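Local coordinates for protein cysteine protease-like VirA (Shigella flexneri, PDB 3EB8) that acts as a secreted virulence effector promoting bacterial entry into epithelial cells and spread within and between them, though its reported alpha-tubulin protease activity is disputed, at residues W237-V247 with P344-A352; Q29-A37 with R47-F58. All blocks are in the same frame, centred on the assembly; numbering follows the deposited sequence.

Interaction 1 (W237-V247 with P344-A352)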
loop_
_atom_site.group_PDB
_atom_site.type_symbol
_atom_site.label_atom_id
_atom_site.label_comp_id
_atom_site.label_asym_id
_atom_site.label_seq_id
_atom_site.Cartn_x
_atom_site.Cartn_y
_atom_site.Cartn_z
ATOM N N TRP A 237 -2.426 7.739 -9.068
ATOM C CA TRP A 237 -3.697 7.878 -9.782
ATOM C C TRP A 237 -4.914 7.683 -8.831
ATOM O O TRP A 237 -5.002 6.686 -8.105
ATOM C CB TRP A 237 -3.780 6.963 -11.018
ATOM C CG TRP A 237 -5.046 7.206 -11.828
ATOM C CD1 TRP A 237 -5.579 8.424 -12.175
ATOM C CD2 TRP A 237 -5.924 6.222 -12.370
ATOM N NE1 TRP A 237 -6.727 8.252 -12.891
ATOM C CE2 TRP A 237 -6.969 6.913 -13.029
ATOM C CE3 TRP A 237 -5.921 4.820 -12.390
ATOM C CZ2 TRP A 237 -8.012 6.251 -13.697
ATOM C CZ3 TRP A 237 -6.963 4.157 -13.058
ATOM C CH2 TRP A 237 -7.999 4.883 -13.698
ATOM N N GLN A 238 -5.838 8.642 -8.830
ATOM C CA GLN A 238 -6.910 8.658 -7.827
ATOM C C GLN A 238 -7.837 7.441 -7.873
ATOM O O GLN A 238 -8.406 7.061 -6.857
ATOM C CB GLN A 238 -7.725 9.939 -7.950
ATOM C CG GLN A 238 -8.300 10.180 -9.342
ATOM C CD GLN A 238 -9.147 11.450 -9.410
ATOM O OE1 GLN A 238 -8.720 12.477 -9.958
ATOM N NE2 GLN A 238 -10.348 11.388 -8.835
ATOM N N SER A 239 -7.995 6.841 -9.051
ATOM C CA SER A 239 -8.878 5.676 -9.226
ATOM C C SER A 239 -8.089 4.392 -9.459
ATOM O O SER A 239 -8.620 3.401 -9.932
ATOM C CB SER A 239 -9.852 5.908 -10.377
ATOM O OG SER A 239 -10.509 7.142 -10.210
ATOM N N LEU A 240 -6.815 4.412 -9.101
ATOM C CA LEU A 240 -5.964 3.233 -9.214
ATOM C C LEU A 240 -6.630 1.932 -8.727
ATOM O O LEU A 240 -6.434 0.882 -9.311
ATOM C CB LEU A 240 -4.665 3.469 -8.450
ATOM C CG LEU A 240 -3.602 2.389 -8.618
ATOM C CD1 LEU A 240 -3.049 2.410 -10.021
ATOM C CD2 LEU A 240 -2.489 2.616 -7.616
ATOM N N HIS A 241 -7.421 2.008 -7.665
ATOM C CA HIS A 241 -7.955 0.812 -7.008
ATOM C C HIS A 241 -9.303 0.324 -7.527
ATOM O O HIS A 241 -9.749 -0.748 -7.138
ATOM C CB HIS A 241 -8.103 1.039 -5.496
ATOM C CG HIS A 241 -9.025 2.168 -5.140
ATOM N ND1 HIS A 241 -8.631 3.492 -5.177
ATOM C CD2 HIS A 241 -10.326 2.181 -4.768
ATOM C CE1 HIS A 241 -9.641 4.266 -4.830
ATOM N NE2 HIS A 241 -10.684 3.494 -4.574
ATOM N N ILE A 242 -9.991 1.104 -8.339
ATOM C CA ILE A 242 -11.298 0.646 -8.791
ATOM C C ILE A 242 -11.107 -0.379 -9.903
ATOM O O ILE A 242 -11.026 -0.013 -11.064
ATOM C CB ILE A 242 -12.180 1.806 -9.279
ATOM C CG1 ILE A 242 -12.191 2.933 -8.254
ATOM C CG2 ILE A 242 -13.600 1.327 -9.509
ATOM C CD1 ILE A 242 -12.784 2.528 -6.947
ATOM N N THR A 243 -11.017 -1.659 -9.551
ATOM C CA THR A 243 -10.676 -2.672 -10.540
ATOM C C THR A 243 -11.823 -3.614 -10.853
ATOM O O THR A 243 -11.709 -4.448 -11.747
ATOM C CB THR A 243 -9.445 -3.518 -10.113
ATOM O OG1 THR A 243 -9.713 -4.165 -8.868
ATOM C CG2 THR A 243 -8.207 -2.646 -9.983
ATOM N N SER A 244 -12.925 -3.496 -10.121
ATOM C CA SER A 244 -14.035 -4.413 -10.331
ATOM C C SER A 244 -15.280 -4.009 -9.571
ATOM O O SER A 244 -15.224 -3.202 -8.640
ATOM C CB SER A 244 -13.633 -5.823 -9.899
ATOM O OG SER A 244 -13.549 -5.897 -8.491
ATOM N N SER A 245 -16.400 -4.600 -9.970
ATOM C CA SER A 245 -17.666 -4.446 -9.272
ATOM C C SER A 245 -17.510 -4.887 -7.820
ATOM O O SER A 245 -18.126 -4.307 -6.921
ATOM C CB SER A 245 -18.733 -5.293 -9.958
ATOM O OG SER A 245 -18.592 -5.208 -11.360
ATOM N N SER A 246 -16.677 -5.907 -7.600
ATOM C CA SER A 246 -16.459 -6.467 -6.264
ATOM C C SER A 246 -15.792 -5.462 -5.342
ATOM O O SER A 246 -16.164 -5.339 -4.178
ATOM C CB SER A 246 -15.626 -7.743 -6.336
ATOM O OG SER A 246 -16.165 -8.628 -7.293
ATOM N N VAL A 247 -14.800 -4.750 -5.864
ATOM C CA VAL A 247 -14.150 -3.690 -5.102
ATOM C C VAL A 247 -15.141 -2.555 -4.855
ATOM O O VAL A 247 -15.243 -2.022 -3.742
ATOM C CB VAL A 247 -12.918 -3.133 -5.849
ATOM C CG1 VAL A 247 -12.467 -1.812 -5.247
ATOM C CG2 VAL A 247 -11.774 -4.139 -5.821
ATOM N N PRO A 344 -6.425 -3.149 -14.951
ATOM C CA PRO A 344 -7.129 -3.633 -13.753
ATOM C C PRO A 344 -6.805 -5.090 -13.371
ATOM O O PRO A 344 -6.544 -5.370 -12.190
ATOM C CB PRO A 344 -8.602 -3.501 -14.143
ATOM C CG PRO A 344 -8.626 -2.357 -15.087
ATOM C CD PRO A 344 -7.311 -2.355 -15.823
ATOM N N GLU A 345 -6.820 -5.987 -14.351
ATOM C CA GLU A 345 -6.547 -7.401 -14.127
ATOM C C GLU A 345 -5.188 -7.673 -13.489
ATOM O O GLU A 345 -5.009 -8.682 -12.823
ATOM C CB GLU A 345 -6.667 -8.189 -15.438
ATOM C CG GLU A 345 -6.170 -7.427 -16.659
ATOM C CD GLU A 345 -6.686 -8.001 -17.977
ATOM O OE1 GLU A 345 -6.305 -9.144 -18.322
ATOM O OE2 GLU A 345 -7.463 -7.302 -18.672
ATOM N N SER A 346 -4.218 -6.796 -13.701
ATOM C CA SER A 346 -2.913 -7.024 -13.079
ATOM C C SER A 346 -2.684 -6.264 -11.774
ATOM O O SER A 346 -1.597 -6.339 -11.191
ATOM C CB SER A 346 -1.770 -6.778 -14.067
ATOM O OG SER A 346 -2.135 -5.812 -15.025
ATOM N N ARG A 347 -3.702 -5.549 -11.305
ATOM C CA ARG A 347 -3.601 -4.886 -10.006
ATOM C C ARG A 347 -4.295 -5.730 -8.966
ATOM O O ARG A 347 -5.394 -6.223 -9.198
ATOM C CB ARG A 347 -4.246 -3.500 -10.000
ATOM C CG ARG A 347 -3.783 -2.551 -11.052
ATOM C CD ARG A 347 -4.671 -1.355 -11.052
ATOM N NE ARG A 347 -4.788 -0.834 -12.393
ATOM C CZ ARG A 347 -5.765 -0.040 -12.808
ATOM N NH1 ARG A 347 -6.721 0.346 -11.973
ATOM N NH2 ARG A 347 -5.779 0.372 -14.066
ATOM N N GLN A 348 -3.651 -5.907 -7.824
ATOM C CA GLN A 348 -4.317 -6.544 -6.703
ATOM C C GLN A 348 -4.692 -5.520 -5.642
ATOM O O GLN A 348 -3.875 -4.684 -5.227
ATOM C CB GLN A 348 -3.456 -7.628 -6.099
ATOM C CG GLN A 348 -4.183 -8.455 -5.077
ATOM C CD GLN A 348 -3.297 -9.546 -4.538
ATOM O OE1 GLN A 348 -2.420 -9.288 -3.703
ATOM N NE2 GLN A 348 -3.500 -10.780 -5.026
ATOM N N VAL A 349 -5.939 -5.603 -5.215
ATOM C CA VAL A 349 -6.513 -4.626 -4.308
ATOM C C VAL A 349 -6.881 -5.310 -3.006
ATOM O O VAL A 349 -7.424 -6.423 -3.009
ATOM C CB VAL A 349 -7.738 -3.941 -4.958
ATOM C CG1 VAL A 349 -8.492 -3.085 -3.956
ATOM C CG2 VAL A 349 -7.281 -3.103 -6.142
ATOM N N SER A 350 -6.548 -4.660 -1.893
ATOM C CA SER A 350 -6.813 -5.218 -0.571
ATOM C C SER A 350 -7.262 -4.118 0.381
ATOM O O SER A 350 -6.945 -2.959 0.163
ATOM C CB SER A 350 -5.566 -5.889 -0.028
ATOM O OG SER A 350 -4.527 -4.935 0.099
ATOM N N PHE A 351 -7.989 -4.493 1.436
ATOM C CA PHE A 351 -8.558 -3.544 2.388
ATOM C C PHE A 351 -8.227 -3.894 3.829
ATOM O O PHE A 351 -8.083 -5.054 4.175
ATOM C CB PHE A 351 -10.081 -3.536 2.293
ATOM C CG PHE A 351 -10.621 -2.686 1.203
ATOM C CD1 PHE A 351 -10.376 -3.000 -0.127
ATOM C CD2 PHE A 351 -11.414 -1.585 1.498
ATOM C CE1 PHE A 351 -10.887 -2.224 -1.138
ATOM C CE2 PHE A 351 -11.943 -0.804 0.484
ATOM C CZ PHE A 351 -11.681 -1.122 -0.837
ATOM N N ALA A 352 -8.161 -2.880 4.675
ATOM C CA ALA A 352 -8.229 -3.095 6.103
ATOM C C ALA A 352 -8.818 -1.867 6.783
ATOM O O ALA A 352 -8.684 -0.741 6.304
ATOM C CB ALA A 352 -6.836 -3.437 6.697
#

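Interaction 2 (Q29-A37 with R47-F58)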
loop_
_atom_site.group_PDB
_atom_site.type_symbol
_atom_site.label_atom_id
_atom_site.label_comp_id
_atom_site.label_asym_id
_atom_site.label_seq_id
_atom_site.Cartn_x
_atom_site.Cartn_y
_atom_site.Cartn_z
ATOM N N GLN A 29 -0.248 -23.365 -5.967
ATOM C CA GLN A 29 -1.348 -24.253 -6.318
ATOM C C GLN A 29 -1.344 -25.492 -5.429
ATOM O O GLN A 29 -2.327 -26.240 -5.373
ATOM C CB GLN A 29 -1.288 -24.651 -7.799
ATOM C CG GLN A 29 -1.986 -23.670 -8.738
ATOM C CD GLN A 29 -2.319 -24.284 -10.099
ATOM O OE1 GLN A 29 -3.492 -24.446 -10.447
ATOM N NE2 GLN A 29 -1.288 -24.634 -10.866
ATOM N N ASP A 30 -0.239 -25.703 -4.725
ATOM C CA ASP A 30 -0.094 -26.888 -3.886
ATOM C C ASP A 30 -0.059 -26.508 -2.402
ATOM O O ASP A 30 0.740 -27.025 -1.624
ATOM C CB ASP A 30 1.149 -27.701 -4.291
ATOM C CG ASP A 30 2.403 -26.843 -4.374
ATOM O OD1 ASP A 30 2.398 -25.730 -3.792
ATOM O OD2 ASP A 30 3.384 -27.272 -5.024
ATOM N N LYS A 31 -0.939 -25.598 -2.020
ATOM C CA LYS A 31 -1.107 -25.227 -0.624
ATOM C C LYS A 31 -2.175 -26.110 0.002
ATOM O O LYS A 31 -2.954 -26.752 -0.706
ATOM C CB LYS A 31 -1.527 -23.757 -0.533
ATOM C CG LYS A 31 -2.837 -23.447 -1.241
ATOM C CD LYS A 31 -2.823 -22.039 -1.805
ATOM C CE LYS A 31 -4.199 -21.603 -2.264
ATOM N NZ LYS A 31 -5.069 -21.277 -1.093
ATOM N N MET A 32 -2.224 -26.144 1.326
ATOM C CA MET A 32 -3.273 -26.884 2.015
ATOM C C MET A 32 -4.632 -26.297 1.696
ATOM O O MET A 32 -4.715 -25.258 1.049
ATOM C CB MET A 32 -3.030 -26.883 3.514
ATOM C CG MET A 32 -1.815 -27.678 3.898
ATOM S SD MET A 32 -1.624 -27.721 5.670
ATOM C CE MET A 32 -3.147 -28.542 6.157
ATOM N N ASP A 33 -5.694 -26.966 2.136
ATOM C CA ASP A 33 -7.046 -26.473 1.910
ATOM C C ASP A 33 -7.307 -25.243 2.764
ATOM O O ASP A 33 -7.121 -25.270 3.976
ATOM C CB ASP A 33 -8.089 -27.549 2.227
ATOM C CG ASP A 33 -8.155 -28.635 1.166
ATOM O OD1 ASP A 33 -7.093 -29.001 0.615
ATOM O OD2 ASP A 33 -9.272 -29.125 0.888
ATOM N N GLY A 34 -7.739 -24.163 2.130
ATOM C CA GLY A 34 -8.058 -22.946 2.848
ATOM C C GLY A 34 -6.834 -22.154 3.286
ATOM O O GLY A 34 -6.964 -21.102 3.910
ATOM N N GLU A 35 -5.644 -22.650 2.957
ATOM C CA GLU A 35 -4.405 -21.959 3.309
ATOM C C GLU A 35 -4.285 -20.598 2.631
ATOM O O GLU A 35 -4.444 -20.477 1.416
ATOM C CB GLU A 35 -3.187 -22.817 2.961
ATOM C CG GLU A 35 -1.867 -22.127 3.176
ATOM C CD GLU A 35 -0.692 -23.007 2.788
ATOM O OE1 GLU A 35 -0.801 -24.244 2.947
ATOM O OE2 GLU A 35 0.341 -22.467 2.321
ATOM N N PHE A 36 -3.996 -19.576 3.433
ATOM C CA PHE A 36 -3.867 -18.222 2.928
ATOM C C PHE A 36 -2.473 -17.664 3.186
ATOM O O PHE A 36 -2.073 -16.683 2.565
ATOM C CB PHE A 36 -4.935 -17.306 3.536
ATOM C CG PHE A 36 -4.793 -17.113 5.015
ATOM C CD1 PHE A 36 -4.003 -16.091 5.520
ATOM C CD2 PHE A 36 -5.440 -17.952 5.897
ATOM C CE1 PHE A 36 -3.858 -15.910 6.868
ATOM C CE2 PHE A 36 -5.301 -17.771 7.258
ATOM C CZ PHE A 36 -4.509 -16.745 7.740
ATOM N N ALA A 37 -1.729 -18.283 4.097
ATOM C CA ALA A 37 -0.347 -17.873 4.333
ATOM C C ALA A 37 0.558 -19.030 4.734
ATOM O O ALA A 37 0.102 -20.058 5.223
ATOM C CB ALA A 37 -0.279 -16.778 5.360
ATOM N N ARG A 47 1.534 -23.253 8.146
ATOM C CA ARG A 47 0.495 -22.888 7.210
ATOM C C ARG A 47 -0.687 -22.340 7.973
ATOM O O ARG A 47 -1.120 -22.919 8.973
ATOM C CB ARG A 47 0.066 -24.096 6.386
ATOM C CG ARG A 47 1.212 -24.893 5.823
ATOM C CD ARG A 47 2.064 -24.065 4.879
ATOM N NE ARG A 47 3.098 -24.896 4.272
ATOM C CZ ARG A 47 2.883 -25.735 3.266
ATOM N NH1 ARG A 47 1.667 -25.846 2.745
ATOM N NH2 ARG A 47 3.886 -26.456 2.783
ATOM N N LEU A 48 -1.213 -21.218 7.506
ATOM C CA LEU A 48 -2.384 -20.621 8.119
ATOM C C LEU A 48 -3.569 -20.823 7.199
ATOM O O LEU A 48 -3.545 -20.388 6.048
ATOM C CB LEU A 48 -2.155 -19.138 8.337
ATOM C CG LEU A 48 -0.819 -18.832 9.008
ATOM C CD1 LEU A 48 -0.607 -17.322 9.138
ATOM C CD2 LEU A 48 -0.746 -19.508 10.352
ATOM N N CYS A 49 -4.604 -21.487 7.702
ATOM C CA CYS A 49 -5.751 -21.814 6.875
ATOM C C CYS A 49 -7.040 -21.255 7.445
ATOM O O CYS A 49 -7.207 -21.165 8.659
ATOM C CB CYS A 49 -5.869 -23.329 6.697
ATOM S SG CYS A 49 -4.373 -24.085 6.050
ATOM N N LEU A 50 -7.942 -20.877 6.546
ATOM C CA LEU A 50 -9.282 -20.460 6.903
ATOM C C LEU A 50 -10.256 -21.500 6.385
ATOM O O LEU A 50 -10.141 -21.959 5.248
ATOM C CB LEU A 50 -9.589 -19.099 6.286
ATOM C CG LEU A 50 -9.116 -17.930 7.144
ATOM C CD1 LEU A 50 -8.888 -16.691 6.314
ATOM C CD2 LEU A 50 -10.132 -17.657 8.241
ATOM N N ASN A 51 -11.195 -21.889 7.231
ATOM C CA ASN A 51 -12.271 -22.770 6.817
ATOM C C ASN A 51 -13.558 -22.259 7.440
ATOM O O ASN A 51 -13.697 -22.226 8.661
ATOM C CB ASN A 51 -11.966 -24.212 7.219
ATOM C CG ASN A 51 -10.587 -24.667 6.730
ATOM O OD1 ASN A 51 -10.408 -24.991 5.551
ATOM N ND2 ASN A 51 -9.603 -24.677 7.635
ATOM N N LYS A 52 -14.483 -21.821 6.594
ATOM C CA LYS A 52 -15.710 -21.204 7.071
ATOM C C LYS A 52 -15.395 -20.097 8.083
ATOM O O LYS A 52 -15.998 -20.010 9.147
ATOM C CB LYS A 52 -16.645 -22.261 7.665
ATOM C CG LYS A 52 -17.158 -23.262 6.635
ATOM C CD LYS A 52 -18.527 -23.800 7.006
ATOM C CE LYS A 52 -19.274 -24.288 5.772
ATOM N NZ LYS A 52 -20.699 -24.622 6.066
ATOM N N GLY A 53 -14.425 -19.258 7.741
ATOM C CA GLY A 53 -14.059 -18.132 8.579
ATOM C C GLY A 53 -13.279 -18.475 9.840
ATOM O O GLY A 53 -12.919 -17.578 10.601
ATOM N N ILE A 54 -13.026 -19.762 10.073
ATOM C CA ILE A 54 -12.218 -20.184 11.215
ATOM C C ILE A 54 -10.768 -20.441 10.811
ATOM O O ILE A 54 -10.496 -21.182 9.856
ATOM C CB ILE A 54 -12.759 -21.468 11.861
ATOM C CG1 ILE A 54 -14.222 -21.289 12.279
ATOM C CG2 ILE A 54 -11.905 -21.853 13.047
ATOM C CD1 ILE A 54 -14.895 -22.588 12.708
ATOM N N CYS A 55 -9.840 -19.842 11.555
ATOM C CA CYS A 55 -8.416 -19.977 11.266
ATOM C C CYS A 55 -7.761 -21.123 12.034
ATOM O O CYS A 55 -7.837 -21.193 13.265
ATOM C CB CYS A 55 -7.678 -18.672 11.568
ATOM S SG CYS A 55 -5.903 -18.726 11.191
ATOM N N SER A 56 -7.118 -22.018 11.294
ATOM C CA SER A 56 -6.332 -23.086 11.896
ATOM C C SER A 56 -4.869 -22.906 11.513
ATOM O O SER A 56 -4.551 -22.375 10.443
ATOM C CB SER A 56 -6.828 -24.468 11.458
ATOM O OG SER A 56 -8.195 -24.636 11.777
ATOM N N VAL A 57 -3.984 -23.349 12.397
ATOM C CA VAL A 57 -2.555 -23.277 12.161
ATOM C C VAL A 57 -1.975 -24.675 12.044
ATOM O O VAL A 57 -2.199 -25.527 12.897
ATOM C CB VAL A 57 -1.852 -22.542 13.293
ATOM C CG1 VAL A 57 -0.373 -22.368 12.961
ATOM C CG2 VAL A 57 -2.540 -21.195 13.543
ATOM N N PHE A 58 -1.230 -24.908 10.972
ATOM C CA PHE A 58 -0.610 -26.202 10.758
ATOM C C PHE A 58 0.905 -26.093 10.863
ATOM O O PHE A 58 1.536 -25.234 10.236
ATOM C CB PHE A 58 -1.004 -26.759 9.398
ATOM C CG PHE A 58 -2.444 -27.146 9.303
ATOM C CD1 PHE A 58 -3.421 -26.190 9.078
ATOM C CD2 PHE A 58 -2.825 -28.471 9.435
ATOM C CE1 PHE A 58 -4.748 -26.543 8.988
ATOM C CE2 PHE A 58 -4.152 -28.837 9.343
ATOM C CZ PHE A 58 -5.117 -27.871 9.119
#

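Interaction 1 (W237-V247 with P344-A352)
T243 and P344 bring their CA atoms to 4.9 Å, and H241 and V349 theirs to 6.2 Å, yet no backbone hydrogen bond joins the segments. Two overlapping type I turns, W237-L240 and S239-I242, bring the chain against R347 and V349, and T243 meets P344 of the 3-10 segment 344-346. R347 makes the polar link: NH1 donates to L240 O at 2.7 Å, with a bent N-H...O angle of 135°. L240 CD1 lies over one guanidinium face, while NH1 sits at the edge of the W237 ring, the two planes nearly perpendicular (86°). NH2 turns to I342 O. Chi1 of 59° sets T243 OG1 between the backbone N and the carbonyl carbon, turning it to V349 CG2 (3.8 Å) and leaving CG2 for R347 NH1 (3.9 Å); its CB lies 4.1 Å from P344 CB. V247 CG2 touches V349 CG1 at 3.9 Å, and V247 CG1 meets the edge of F351. S244 is the N-cap residue of helix 245-265, its OG accepting from V247 N at 3.1 Å. The contact is mainly a loop from the tubulin-binding region laid on strand 348-356, passing into helix-on-sheet packing at V247, where F351 also meets Y251 and I254 of that helix.

Interaction 2 (Q29-A37 with R47-F58)
E35 and C49 form an antiparallel non-hydrogen-bonded pair and A37 and L48 a hydrogen-bonded one, but the register slips by one between them, because F36 and A37 both face L48: a classic beta bulge. L48 O accepts from F36 N at 2.8 Å and only weakly from A37 N, while L48 N returns a bond to A37 O. Before the bulge, a type II turn from M32 to E35 presents G34 O to L50 N at 2.8 Å; G34 has positive phi, a backbone shape that suits glycine.

The F36 ring, its CG between backbone N and carbonyl carbon (chi1 65°), folds over the neighbouring strand. L48 CB lies over one face, 3.4 Å from F36 CZ, and C55 SG stands at the ring edge, a sulfur-aromatic contact. L50 CD1 approaches F36 CD2 obliquely.

On the side of E35 and C49, C49 SG packs against E35 CB at 3.5 Å, and a salt bridge lies beside it. R47 NH1 reaches E35 OE1 at 2.9 Å, in the guanidinium plane and on the syn lone pair, although carboxylate and guanidinium planes stand 63° apart. The same oxygen is met from above the carboxylate plane by M32 N, also at 2.9 Å, so two donors grip it; OE2 goes to S26 OG and R47 NE to S45 OG. Beyond this salt bridge M32, bent at chi3 (61°), sets its CE 3.3 Å from the F58 ring centroid, nearly over the centre, with SD above the same face: CH-pi and Met-aromatic contacts together.

K31 NZ, donating to E35 O in the carbonyl plane, ties the preceding loop to the strand. With both oxygens of the E35 carboxylate bonded, the buried glutamate is probably held rigid and ionised, its charge balanced by R47.

The centre of interaction 1, a buried contact, lies about 12 Å from the centre of the chain, and that of interaction 2, only partly buried, about 24 Å; their nearest atoms are about 10 Å apart. They hold different elements: residues 237-247 and 344-352, distant in sequence, join a helix start to the mixed sheet, whereas residues 29-37 and 47-58, close in sequence, join a loop and the strand it leads into to the hairpin strands of a separate antiparallel sheet. Packing dominates interaction 1, with a single hydrogen bond crossing it, from an arginine to a backbone carbonyl. Interaction 2 instead rests on backbone strand pairing, reinforced by a salt bridge and sulfur-aromatic contacts.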